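Alcohol dehydrogenase superfamily protein (Novosphingobium aromaticivorans, PDB 3GAZ) probably acts as an NADP-dependent oxidoreductase of the medium-chain alcohol dehydrogenase superfamily. Local coordinates at residues A[35-40]-A[114-119]; A[88-93]-A[123-128]. All coordinates share one frame; numbering follows the deposited sequence.

From the N terminus the chain runs through 35-40, 88-93, 114-119 and 123-128. Interaction 1 closes a loop when residues 114-119 return to 35-40; interaction 2 opens at 88-93, inside that loop, and closes at 123-128, beyond its end, so the two cross. Interaction 1 brings together two strands of the curled sheet of the GroES-like domain that are not neighbours in it, and interaction 2 lays the short helix 125-129 against the sheet. Their centres are about 8 Å apart. Strands 90-94 and 116-118 join them directly: Phe92 N to Ala117 O and Lys119 N to Ala90 O are probable backbone hydrogen bonds.

Interaction 1 of 2, residues A[35-40]-A[114-119]; sequences VLVQIE and RLLASK
In the hydrophobic interior of the GroES-like domain, where the sheet curls round upon itself, strand 34-39 meets strand 116-118 through side chains alone. These two strands are not paired: the nearest alpha carbons, those of Val35 and Leu116, stand 9.3 Å apart, and it is side-chain methyls that meet between them. Leu116 reaches across from one side, and Val35 and Val37 receive it from the other. Being two residues apart on an extended strand, the valines face the same way, whereas Leu36 between them turns its side chain to the other side.

One methyl of Leu116 does all the touching. CG lies anti to the carbonyl carbon (chi1 -65°), from where CD1 extends to both valines. Against Val35 the approach is tip to tip, with CD1 3.3 Å from CG2, tighter than two methyl carbons normally come, so the exact fit there is doubtful. The second meeting is looser and of another kind: Leu116 and Val37 pass alongside each other, pointing opposite ways, with CD1 3.8 Å from Val37 CG2. Leucine suits the spanning role because its branch sits one carbon farther out; valine, branched at the beta carbon, suits an extended strand and offers a compact surface. All three side chains are buried and apolar, so the contact places no polar side-chain group in the interior.

Val91 of strand 90-94 continues the cluster against Leu116, while Phe85 also packs on Leu116 and Val82 on Val35. Strand 34-39 is itself held between strands 70-78 and 108-112, bonded to both through its backbone. Beyond strand 116-118, helix 278-293 packs on Leu115 and Ala117.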
loop_
_atom_site.group_PDB
_atom_site.type_symbol
_atom_site.label_atom_id
_atom_site.label_comp_id
_atom_site.label_asym_id
_atom_site.label_seq_id
_atom_site.Cartn_x
_atom_site.Cartn_y
_atom_site.Cartn_z
ATOM N N VAL A 35 11.604 -14.308 -0.510
ATOM C CA VAL A 35 12.506 -15.015 0.390
ATOM C C VAL A 35 12.197 -14.441 1.764
ATOM O O VAL A 35 11.775 -13.288 1.872
ATOM C CB VAL A 35 14.010 -14.779 0.068
ATOM C CG1 VAL A 35 14.357 -15.379 -1.283
ATOM C CG2 VAL A 35 14.335 -13.292 0.108
ATOM N N LEU A 36 12.369 -15.246 2.808
ATOM C CA LEU A 36 12.116 -14.769 4.158
ATOM C C LEU A 36 13.444 -14.287 4.703
ATOM O O LEU A 36 14.404 -15.050 4.787
ATOM C CB LEU A 36 11.564 -15.889 5.047
ATOM C CG LEU A 36 11.218 -15.464 6.479
ATOM C CD1 LEU A 36 10.083 -14.440 6.454
ATOM C CD2 LEU A 36 10.816 -16.681 7.304
ATOM N N VAL A 37 13.502 -13.012 5.066
ATOM C CA VAL A 37 14.730 -12.449 5.585
ATOM C C VAL A 37 14.710 -12.305 7.089
ATOM O O VAL A 37 13.771 -11.751 7.658
ATOM C CB VAL A 37 15.012 -11.052 4.989
ATOM C CG1 VAL A 37 16.315 -10.491 5.574
ATOM C CG2 VAL A 37 15.094 -11.137 3.468
ATOM N N GLN A 38 15.742 -12.829 7.735
ATOM C CA GLN A 38 15.864 -12.689 9.173
ATOM C C GLN A 38 16.639 -11.385 9.256
ATOM O O GLN A 38 17.818 -11.332 8.902
ATOM C CB GLN A 38 16.676 -13.836 9.763
ATOM C CG GLN A 38 16.863 -13.743 11.265
ATOM C CD GLN A 38 17.399 -15.028 11.856
ATOM O OE1 GLN A 38 18.423 -15.551 11.411
ATOM N NE2 GLN A 38 16.710 -15.546 12.867
ATOM N N ILE A 39 15.960 -10.332 9.692
ATOM C CA ILE A 39 16.555 -9.007 9.774
ATOM C C ILE A 39 17.505 -8.827 10.949
ATOM O O ILE A 39 17.123 -9.018 12.104
ATOM C CB ILE A 39 15.448 -7.928 9.843
ATOM C CG1 ILE A 39 14.548 -8.038 8.603
ATOM C CG2 ILE A 39 16.075 -6.540 9.938
ATOM C CD1 ILE A 39 13.333 -7.108 8.620
ATOM N N GLU A 40 18.743 -8.450 10.646
ATOM C CA GLU A 40 19.745 -8.235 11.683
ATOM C C GLU A 40 19.951 -6.745 11.970
ATOM O O GLU A 40 20.275 -6.361 13.093
ATOM C CB GLU A 40 21.063 -8.918 11.280
ATOM C CG GLU A 40 20.920 -10.443 11.231
ATOM C CD GLU A 40 22.181 -11.173 10.803
ATOM O OE1 GLU A 40 23.267 -10.863 11.335
ATOM O OE2 GLU A 40 22.078 -12.075 9.942
ATOM N N ARG A 114 13.640 -9.738 -6.093
ATOM C CA ARG A 114 14.138 -8.688 -6.980
ATOM C C ARG A 114 14.613 -7.425 -6.266
ATOM O O ARG A 114 15.427 -6.670 -6.804
ATOM C CB ARG A 114 13.060 -8.323 -7.995
ATOM C CG ARG A 114 12.741 -9.442 -8.979
ATOM C CD ARG A 114 11.570 -9.066 -9.866
ATOM N NE ARG A 114 10.308 -9.091 -9.133
ATOM C CZ ARG A 114 9.128 -8.796 -9.669
ATOM N NH1 ARG A 114 9.044 -8.446 -10.946
ATOM N NH2 ARG A 114 8.029 -8.864 -8.929
ATOM N N LEU A 115 14.101 -7.196 -5.061
ATOM C CA LEU A 115 14.465 -6.022 -4.277
ATOM C C LEU A 115 15.766 -6.215 -3.498
ATOM O O LEU A 115 16.340 -5.251 -2.983
ATOM C CB LEU A 115 13.349 -5.691 -3.284
ATOM C CG LEU A 115 11.990 -5.259 -3.843
ATOM C CD1 LEU A 115 10.989 -5.102 -2.699
ATOM C CD2 LEU A 115 12.144 -3.956 -4.607
ATOM N N LEU A 116 16.227 -7.458 -3.420
ATOM C CA LEU A 116 17.434 -7.784 -2.674
ATOM C C LEU A 116 18.707 -7.977 -3.481
ATOM O O LEU A 116 18.675 -8.269 -4.675
ATOM C CB LEU A 116 17.195 -9.048 -1.847
ATOM C CG LEU A 116 16.156 -8.938 -0.731
ATOM C CD1 LEU A 116 15.848 -10.319 -0.189
ATOM C CD2 LEU A 116 16.678 -8.017 0.365
ATOM N N ALA A 117 19.831 -7.817 -2.789
ATOM C CA ALA A 117 21.155 -7.997 -3.364
ATOM C C ALA A 117 22.036 -8.513 -2.234
ATOM O O ALA A 117 21.824 -8.166 -1.065
ATOM C CB ALA A 117 21.696 -6.673 -3.889
ATOM N N SER A 118 23.015 -9.345 -2.571
ATOM C CA SER A 118 23.909 -9.884 -1.559
ATOM C C SER A 118 24.547 -8.730 -0.803
ATOM O O SER A 118 24.882 -7.699 -1.392
ATOM C CB SER A 118 24.999 -10.744 -2.208
ATOM O OG SER A 118 24.438 -11.892 -2.822
ATOM N N LYS A 119 24.702 -8.897 0.505
ATOM C CA LYS A 119 25.309 -7.859 1.324
ATOM C C LYS A 119 26.797 -7.755 1.014
ATOM O O LYS A 119 27.476 -8.768 0.873
ATOM C CB LYS A 119 25.136 -8.176 2.810
ATOM C CG LYS A 119 25.737 -7.109 3.729
ATOM C CD LYS A 119 25.640 -7.485 5.198
ATOM C CE LYS A 119 26.623 -8.583 5.559
ATOM N NZ LYS A 119 28.032 -8.161 5.315
#

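Interaction 2 of 2, residues A[88-93]-A[123-128]; sequences GDAVFG and LTMRQA
Phe92 on strand 90-94 and Ala128 on helix 125-129 bury more than half of the surface in this contact, and most of the remainder comes from Met125, one helical turn before Ala128, reaching Ala90. Where helix and strand come closest, the alpha carbons of Phe92 and Ala128 are 6.5 Å apart, a spacing that the small alanine suits: its CB packs 4.1 Å from Phe92 CD2 and almost as near Phe92 CB.

The phenyl ring meets the helix by its edge. With CG set between the backbone N and the carbonyl carbon (chi1 78°), the ring brings CD2 to 3.3 Å from Ala128 O, which lies near the ring plane. Diagonally across the ring, CE1 comes equally near Ser118 O.

Met125, present as selenomethionine, works differently. Its CB does not point at the strand, but a bend at chi2 (-72°) brings the flexible chain round, so that CE lies 4.1 Å from Ala90 CB. A long unbranched side chain suits this wider part of the gap, and it also covers Ala72 and Thr74 of strand 70-78.

The first turn of the helix is fixed by a capping box. Thr124 accepts from Gln127 N through OG1 at 3.2 Å, nearly straight, and its own N gives a 2.9 Å bond to Gln127 OE1, approaching a lone pair of that oxygen within the plane of the amide. The helix thus starts with these backbone N-H groups satisfied by side chains.

Between helix and strand there is no hydrogen bond, and the contact rests on apolar packing. The C-H edge of Phe92, weakly positive, faces a carbonyl oxygen, which is probably mildly favourable and may help set how the ring is turned in an otherwise apolar contact.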
loop_
_atom_site.group_PDB
_atom_site.type_symbol
_atom_site.label_atom_id
_atom_site.label_comp_id
_atom_site.label_asym_id
_atom_site.label_seq_id
_atom_site.Cartn_x
_atom_site.Cartn_y
_atom_site.Cartn_z
ATOM N N GLY A 88 20.724 -18.891 4.011
ATOM C CA GLY A 88 22.040 -18.574 4.534
ATOM C C GLY A 88 22.688 -17.355 3.893
ATOM O O GLY A 88 23.637 -16.800 4.446
ATOM N N ASP A 89 22.191 -16.931 2.734
ATOM C CA ASP A 89 22.756 -15.769 2.050
ATOM C C ASP A 89 22.534 -14.466 2.810
ATOM O O ASP A 89 21.421 -14.176 3.235
ATOM C CB ASP A 89 22.152 -15.609 0.650
ATOM C CG ASP A 89 22.636 -16.662 -0.326
ATOM O OD1 ASP A 89 23.640 -17.347 -0.032
ATOM O OD2 ASP A 89 22.013 -16.794 -1.397
ATOM N N ALA A 90 23.596 -13.686 2.979
ATOM C CA ALA A 90 23.486 -12.396 3.652
ATOM C C ALA A 90 23.017 -11.411 2.582
ATOM O O ALA A 90 23.582 -11.371 1.486
ATOM C CB ALA A 90 24.841 -11.967 4.210
ATOM N N VAL A 91 21.991 -10.620 2.892
ATOM C CA VAL A 91 21.461 -9.657 1.926
ATOM C C VAL A 91 21.111 -8.299 2.532
ATOM O O VAL A 91 21.122 -8.127 3.750
ATOM C CB VAL A 91 20.175 -10.200 1.245
ATOM C CG1 VAL A 91 20.470 -11.504 0.508
ATOM C CG2 VAL A 91 19.082 -10.402 2.291
ATOM N N PHE A 92 20.811 -7.334 1.665
ATOM C CA PHE A 92 20.400 -6.002 2.099
ATOM C C PHE A 92 19.537 -5.383 1.004
ATOM O O PHE A 92 19.597 -5.815 -0.151
ATOM C CB PHE A 92 21.619 -5.114 2.437
ATOM C CG PHE A 92 22.339 -4.526 1.238
ATOM C CD1 PHE A 92 22.752 -5.325 0.174
ATOM C CD2 PHE A 92 22.663 -3.167 1.217
ATOM C CE1 PHE A 92 23.482 -4.780 -0.895
ATOM C CE2 PHE A 92 23.390 -2.611 0.158
ATOM C CZ PHE A 92 23.803 -3.424 -0.903
ATOM N N GLY A 93 18.711 -4.405 1.366
ATOM C CA GLY A 93 17.875 -3.769 0.366
ATOM C C GLY A 93 16.802 -2.837 0.890
ATOM O O GLY A 93 16.578 -2.738 2.093
ATOM N N LEU A 123 31.121 -4.891 4.698
ATOM C CA LEU A 123 30.297 -4.120 5.625
ATOM C C LEU A 123 29.636 -4.956 6.715
ATOM O O LEU A 123 29.313 -6.126 6.508
ATOM C CB LEU A 123 29.189 -3.382 4.865
ATOM C CG LEU A 123 29.549 -2.443 3.710
ATOM C CD1 LEU A 123 28.268 -1.810 3.179
ATOM C CD2 LEU A 123 30.518 -1.367 4.181
ATOM N N THR A 124 29.436 -4.341 7.878
ATOM C CA THR A 124 28.756 -5.003 8.981
ATOM C C THR A 124 27.272 -4.876 8.631
ATOM O O THR A 124 26.916 -4.138 7.712
ATOM C CB THR A 124 29.001 -4.284 10.320
ATOM O OG1 THR A 124 28.415 -2.976 10.270
ATOM C CG2 THR A 124 30.502 -4.171 10.603
HETATM N N MSE A 125 26.405 -5.582 9.347
HETATM C CA MSE A 125 24.978 -5.496 9.059
HETATM C C MSE A 125 24.459 -4.064 9.239
HETATM O O MSE A 125 23.611 -3.601 8.471
HETATM C CB MSE A 125 24.201 -6.467 9.953
HETATM C CG MSE A 125 24.347 -7.945 9.551
HETATM SE SE MSE A 125 23.447 -8.377 8.020
HETATM C CE MSE A 125 24.029 -10.074 7.743
ATOM N N ARG A 126 24.970 -3.365 10.248
ATOM C CA ARG A 126 24.557 -1.985 10.498
ATOM C C ARG A 126 24.925 -1.100 9.309
ATOM O O ARG A 126 24.093 -0.345 8.808
ATOM C CB ARG A 126 25.222 -1.450 11.773
ATOM C CG ARG A 126 24.436 -1.724 13.062
ATOM C CD ARG A 126 25.309 -1.544 14.308
ATOM N NE ARG A 126 26.070 -0.295 14.291
ATOM C CZ ARG A 126 25.545 0.919 14.446
ATOM N NH1 ARG A 126 24.241 1.067 14.637
ATOM N NH2 ARG A 126 26.329 1.989 14.399
ATOM N N GLN A 127 26.174 -1.204 8.855
ATOM C CA GLN A 127 26.651 -0.407 7.727
ATOM C C GLN A 127 25.835 -0.622 6.454
ATOM O O GLN A 127 25.495 0.331 5.757
ATOM C CB GLN A 127 28.113 -0.733 7.417
ATOM C CG GLN A 127 29.130 -0.168 8.382
ATOM C CD GLN A 127 30.540 -0.592 8.009
ATOM O OE1 GLN A 127 30.843 -1.783 7.954
ATOM N NE2 GLN A 127 31.407 0.379 7.743
ATOM N N ALA A 128 25.545 -1.880 6.144
ATOM C CA ALA A 128 24.789 -2.210 4.945
ATOM C C ALA A 128 23.331 -1.764 5.031
ATOM O O ALA A 128 22.744 -1.365 4.028
ATOM C CB ALA A 128 24.860 -3.708 4.688
#